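Local coordinates for protein putative xanthine dehydrogenase YAGS fad-binding subunit (Escherichia coli, PDB 5G5G) that probably oxidises aldehydes in the periplasm as the subunit carrying the molybdenum ion and pterin cytosine dinucleotide of a three-chain enzyme, at residues C[71-83]-C[112-126]. Numbering follows the deposited sequence.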
loop_
_atom_site.group_PDB
_atom_site.type_symbol
_atom_site.label_atom_id
_atom_site.label_comp_id
_atom_site.label_asym_id
_atom_site.label_seq_id
_atom_site.Cartn_x
_atom_site.Cartn_y
_atom_site.Cartn_z
ATOM N N ALA C 71 8.220 32.594 4.507
ATOM C CA ALA C 71 8.398 31.384 5.269
ATOM C C ALA C 71 9.336 31.595 6.441
ATOM O O ALA C 71 9.063 31.160 7.534
ATOM C CB ALA C 71 8.886 30.274 4.393
ATOM N N GLN C 72 10.440 32.314 6.223
ATOM C CA GLN C 72 11.388 32.614 7.274
ATOM C C GLN C 72 10.783 33.385 8.412
ATOM O O GLN C 72 11.180 33.188 9.556
ATOM C CB GLN C 72 12.566 33.391 6.662
ATOM C CG GLN C 72 13.685 33.727 7.621
ATOM C CD GLN C 72 14.398 32.477 8.127
ATOM O OE1 GLN C 72 14.659 31.561 7.405
ATOM N NE2 GLN C 72 14.666 32.458 9.411
ATOM N N LYS C 73 9.810 34.237 8.117
ATOM C CA LYS C 73 9.167 35.051 9.100
ATOM C C LYS C 73 7.998 34.358 9.790
ATOM O O LYS C 73 7.478 34.923 10.757
ATOM C CB LYS C 73 8.695 36.362 8.492
ATOM C CG LYS C 73 9.844 37.282 8.080
ATOM C CD LYS C 73 9.310 38.601 7.541
ATOM C CE LYS C 73 8.634 38.353 6.196
ATOM N NZ LYS C 73 8.140 39.614 5.609
ATOM N N ALA C 74 7.626 33.163 9.327
ATOM C CA ALA C 74 6.462 32.455 9.867
ATOM C C ALA C 74 6.767 31.938 11.289
ATOM O O ALA C 74 7.938 31.783 11.680
ATOM C CB ALA C 74 6.014 31.363 8.943
ATOM N N PRO C 75 5.707 31.731 12.097
ATOM C CA PRO C 75 5.832 31.318 13.485
ATOM C C PRO C 75 6.656 30.065 13.636
ATOM O O PRO C 75 6.429 29.060 12.923
ATOM C CB PRO C 75 4.366 31.086 13.886
ATOM C CG PRO C 75 3.658 32.115 13.067
ATOM C CD PRO C 75 4.300 32.000 11.754
ATOM N N GLY C 76 7.631 30.127 14.548
ATOM C CA GLY C 76 8.401 28.953 14.920
ATOM C C GLY C 76 9.501 28.534 13.906
ATOM O O GLY C 76 10.161 27.497 14.091
ATOM N N VAL C 77 9.683 29.310 12.820
ATOM C CA VAL C 77 10.594 28.870 11.715
ATOM C C VAL C 77 12.037 29.208 12.116
ATOM O O VAL C 77 12.323 30.287 12.604
ATOM C CB VAL C 77 10.209 29.508 10.362
ATOM C CG1 VAL C 77 11.280 29.263 9.303
ATOM C CG2 VAL C 77 8.916 28.876 9.875
ATOM N N LEU C 78 12.932 28.247 11.874
ATOM C CA LEU C 78 14.350 28.358 12.125
ATOM C C LEU C 78 15.132 28.674 10.857
ATOM O O LEU C 78 16.037 29.509 10.913
ATOM C CB LEU C 78 14.918 27.039 12.692
ATOM C CG LEU C 78 14.407 26.530 14.053
ATOM C CD1 LEU C 78 15.258 25.343 14.485
ATOM C CD2 LEU C 78 14.546 27.632 15.047
ATOM N N ALA C 79 14.809 28.046 9.747
ATOM C CA ALA C 79 15.530 28.272 8.483
ATOM C C ALA C 79 14.733 27.664 7.326
ATOM O O ALA C 79 13.810 26.866 7.526
ATOM C CB ALA C 79 16.890 27.584 8.537
ATOM N N VAL C 80 15.129 28.043 6.103
ATOM C CA VAL C 80 14.599 27.374 4.919
ATOM C C VAL C 80 15.789 26.944 4.061
ATOM O O VAL C 80 16.595 27.796 3.671
ATOM C CB VAL C 80 13.681 28.317 4.077
ATOM C CG1 VAL C 80 13.089 27.554 2.895
ATOM C CG2 VAL C 80 12.588 28.905 4.976
ATOM N N ILE C 81 15.881 25.654 3.782
ATOM C CA ILE C 81 16.950 25.076 2.970
ATOM C C ILE C 81 16.545 25.088 1.510
ATOM O O ILE C 81 15.430 24.672 1.202
ATOM C CB ILE C 81 17.243 23.635 3.372
ATOM C CG1 ILE C 81 17.379 23.540 4.898
ATOM C CG2 ILE C 81 18.474 23.096 2.631
ATOM C CD1 ILE C 81 18.285 24.519 5.557
ATOM N N THR C 82 17.466 25.504 0.631
ATOM C CA THR C 82 17.248 25.502 -0.812
ATOM C C THR C 82 18.497 25.039 -1.529
ATOM O O THR C 82 19.538 25.016 -0.924
ATOM C CB THR C 82 16.942 26.927 -1.317
ATOM O OG1 THR C 82 18.103 27.763 -1.151
ATOM C CG2 THR C 82 15.809 27.542 -0.525
ATOM N N ALA C 83 18.399 24.730 -2.826
ATOM C CA ALA C 83 19.622 24.387 -3.601
ATOM C C ALA C 83 20.591 25.511 -3.561
ATOM O O ALA C 83 21.818 25.315 -3.420
ATOM C CB ALA C 83 19.300 24.025 -5.043
ATOM N N ILE C 112 12.363 20.954 -3.670
ATOM C CA ILE C 112 13.025 22.237 -3.963
ATOM C C ILE C 112 13.368 23.070 -2.743
ATOM O O ILE C 112 14.134 24.038 -2.844
ATOM C CB ILE C 112 12.274 23.096 -5.002
ATOM C CG1 ILE C 112 10.863 23.463 -4.491
ATOM C CG2 ILE C 112 12.226 22.353 -6.321
ATOM C CD1 ILE C 112 10.127 24.453 -5.380
ATOM N N ALA C 113 12.771 22.748 -1.605
ATOM C CA ALA C 113 13.058 23.474 -0.381
ATOM C C ALA C 113 12.628 22.637 0.829
ATOM O O ALA C 113 11.861 21.652 0.693
ATOM C CB ALA C 113 12.394 24.847 -0.356
ATOM N N LEU C 114 13.167 23.020 1.993
ATOM C CA LEU C 114 12.753 22.411 3.267
ATOM C C LEU C 114 12.621 23.508 4.295
ATOM O O LEU C 114 13.568 24.242 4.522
ATOM C CB LEU C 114 13.772 21.377 3.768
ATOM C CG LEU C 114 13.364 20.661 5.074
ATOM C CD1 LEU C 114 12.569 19.409 4.734
ATOM C CD2 LEU C 114 14.574 20.350 5.935
ATOM N N VAL C 115 11.435 23.649 4.894
ATOM C CA VAL C 115 11.297 24.612 5.989
ATOM C C VAL C 115 11.499 23.868 7.304
ATOM O O VAL C 115 10.850 22.833 7.498
ATOM C CB VAL C 115 9.905 25.250 6.004
ATOM C CG1 VAL C 115 9.768 26.219 7.159
ATOM C CG2 VAL C 115 9.615 25.971 4.699
ATOM N N VAL C 116 12.356 24.389 8.187
ATOM C CA VAL C 116 12.674 23.797 9.470
ATOM C C VAL C 116 12.021 24.682 10.517
ATOM O O VAL C 116 12.211 25.907 10.490
ATOM C CB VAL C 116 14.211 23.836 9.691
ATOM C CG1 VAL C 116 14.575 23.210 11.017
ATOM C CG2 VAL C 116 14.882 23.104 8.558
ATOM N N ALA C 117 11.215 24.087 11.391
ATOM C CA ALA C 117 10.541 24.834 12.448
ATOM C C ALA C 117 10.501 24.051 13.778
ATOM O O ALA C 117 10.847 22.895 13.843
ATOM C CB ALA C 117 9.141 25.176 11.998
ATOM N N GLU C 118 10.033 24.727 14.814
ATOM C CA GLU C 118 10.037 24.211 16.176
ATOM C C GLU C 118 9.039 23.063 16.356
ATOM O O GLU C 118 9.277 22.165 17.167
ATOM C CB GLU C 118 9.700 25.342 17.131
ATOM C CG GLU C 118 10.829 26.341 17.256
ATOM C CD GLU C 118 11.979 25.850 18.115
ATOM O OE1 GLU C 118 11.901 24.733 18.701
ATOM O OE2 GLU C 118 12.975 26.579 18.209
ATOM N N THR C 119 7.966 23.095 15.574
ATOM C CA THR C 119 6.943 22.069 15.625
ATOM C C THR C 119 6.552 21.629 14.231
ATOM O O THR C 119 6.691 22.390 13.254
ATOM C CB THR C 119 5.677 22.517 16.390
ATOM O OG1 THR C 119 5.050 23.574 15.668
ATOM C CG2 THR C 119 6.012 22.964 17.771
ATOM N N PHE C 120 6.016 20.413 14.140
ATOM C CA PHE C 120 5.461 19.906 12.867
ATOM C C PHE C 120 4.432 20.876 12.217
ATOM O O PHE C 120 4.482 21.167 11.009
ATOM C CB PHE C 120 4.809 18.545 13.095
ATOM C CG PHE C 120 4.168 17.985 11.883
ATOM C CD1 PHE C 120 4.902 17.645 10.807
ATOM C CD2 PHE C 120 2.791 17.873 11.825
ATOM C CE1 PHE C 120 4.303 17.153 9.671
ATOM C CE2 PHE C 120 2.183 17.340 10.724
ATOM C CZ PHE C 120 2.915 17.017 9.633
ATOM N N GLU C 121 3.485 21.322 12.996
ATOM C CA GLU C 121 2.423 22.141 12.445
ATOM C C GLU C 121 2.950 23.479 11.939
ATOM O O GLU C 121 2.493 24.006 10.917
ATOM C CB GLU C 121 1.305 22.349 13.488
ATOM C CG GLU C 121 0.677 21.000 13.924
ATOM C CD GLU C 121 1.403 20.263 15.092
ATOM O OE1 GLU C 121 2.463 20.714 15.609
ATOM O OE2 GLU C 121 0.924 19.126 15.459
ATOM N N GLN C 122 3.882 24.053 12.695
ATOM C CA GLN C 122 4.485 25.319 12.249
ATOM C C GLN C 122 5.301 25.130 10.962
ATOM O O GLN C 122 5.255 26.025 10.069
ATOM C CB GLN C 122 5.316 25.933 13.336
ATOM C CG GLN C 122 4.452 26.672 14.353
ATOM C CD GLN C 122 5.193 27.252 15.521
ATOM O OE1 GLN C 122 5.112 28.466 15.795
ATOM N NE2 GLN C 122 5.955 26.399 16.224
ATOM N N ALA C 123 6.010 24.002 10.846
ATOM C CA ALA C 123 6.770 23.716 9.614
ATOM C C ALA C 123 5.879 23.560 8.399
ATOM O O ALA C 123 6.150 24.144 7.344
ATOM C CB ALA C 123 7.643 22.512 9.792
ATOM N N ARG C 124 4.791 22.775 8.555
ATOM C CA ARG C 124 3.825 22.575 7.492
ATOM C C ARG C 124 3.207 23.899 7.009
ATOM O O ARG C 124 3.161 24.164 5.785
ATOM C CB ARG C 124 2.731 21.585 7.923
ATOM C CG ARG C 124 1.714 21.351 6.811
ATOM C CD ARG C 124 0.726 20.272 7.217
ATOM N NE ARG C 124 0.104 20.613 8.474
ATOM C CZ ARG C 124 -0.581 19.787 9.263
ATOM N NH1 ARG C 124 -0.745 18.516 8.930
ATOM N NH2 ARG C 124 -1.092 20.247 10.388
ATOM N N ALA C 125 2.725 24.701 7.966
ATOM C CA ALA C 125 2.107 25.978 7.668
ATOM C C ALA C 125 3.077 26.914 6.967
ATOM O O ALA C 125 2.649 27.616 6.001
ATOM C CB ALA C 125 1.539 26.612 8.913
ATOM N N ALA C 126 4.332 26.955 7.428
ATOM C CA ALA C 126 5.334 27.822 6.808
ATOM C C ALA C 126 5.704 27.386 5.384
ATOM O O ALA C 126 5.962 28.224 4.532
ATOM C CB ALA C 126 6.591 27.956 7.678
HETATM O O HOH W 1 4.412 28.581 11.015
HETATM O O HOH W 2 15.977 24.597 -4.576
#
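Two residues of strand 77-82, Leu78 and Ala79, sit opposite the single residue Val116, a classic beta bulge, and Val116 O takes two backbone donors: Leu78 N at 2.8 Å and, weakly, Ala79 N at 3.4 Å. Val116 N returns a nearly straight bond to Ala79 O (2.9 Å, 176°), closing the bulge, and regular antiparallel pairing resumes at Ile81 and Leu114. Both strands belong to the a/b hammerhead region and join a larger mixed sheet, in which strand 77-82 is outermost within this chain. Branched Val77, Val80 and Val115 suit the extended backbone and share one face; on the other, Leu114 and Val116 meet helix 250-262. With CG1 anti to the backbone N (chi1 170°), Val77 directs CG2 onto Ala126 CB at 3.3 Å, tighter than usual van der Waals contact; alanine's small side chain suits so close an approach. In the type II turn 74-77, Gly76 accepts a positive phi of 78°, and a CB there would collide with the Gln122 amide. The aliphatic part of Gln122 lies against Pro75 O (CB 3.3 Å away), while NE2 donates to Thr119 OG1 at 3.0 Å. With an alanine in place of Gln122, Thr119 OG1 would probably lose its side-chain donor and a gap would open beside Pro75 and Gly76. Water joins Pro75 O to Gln122 O.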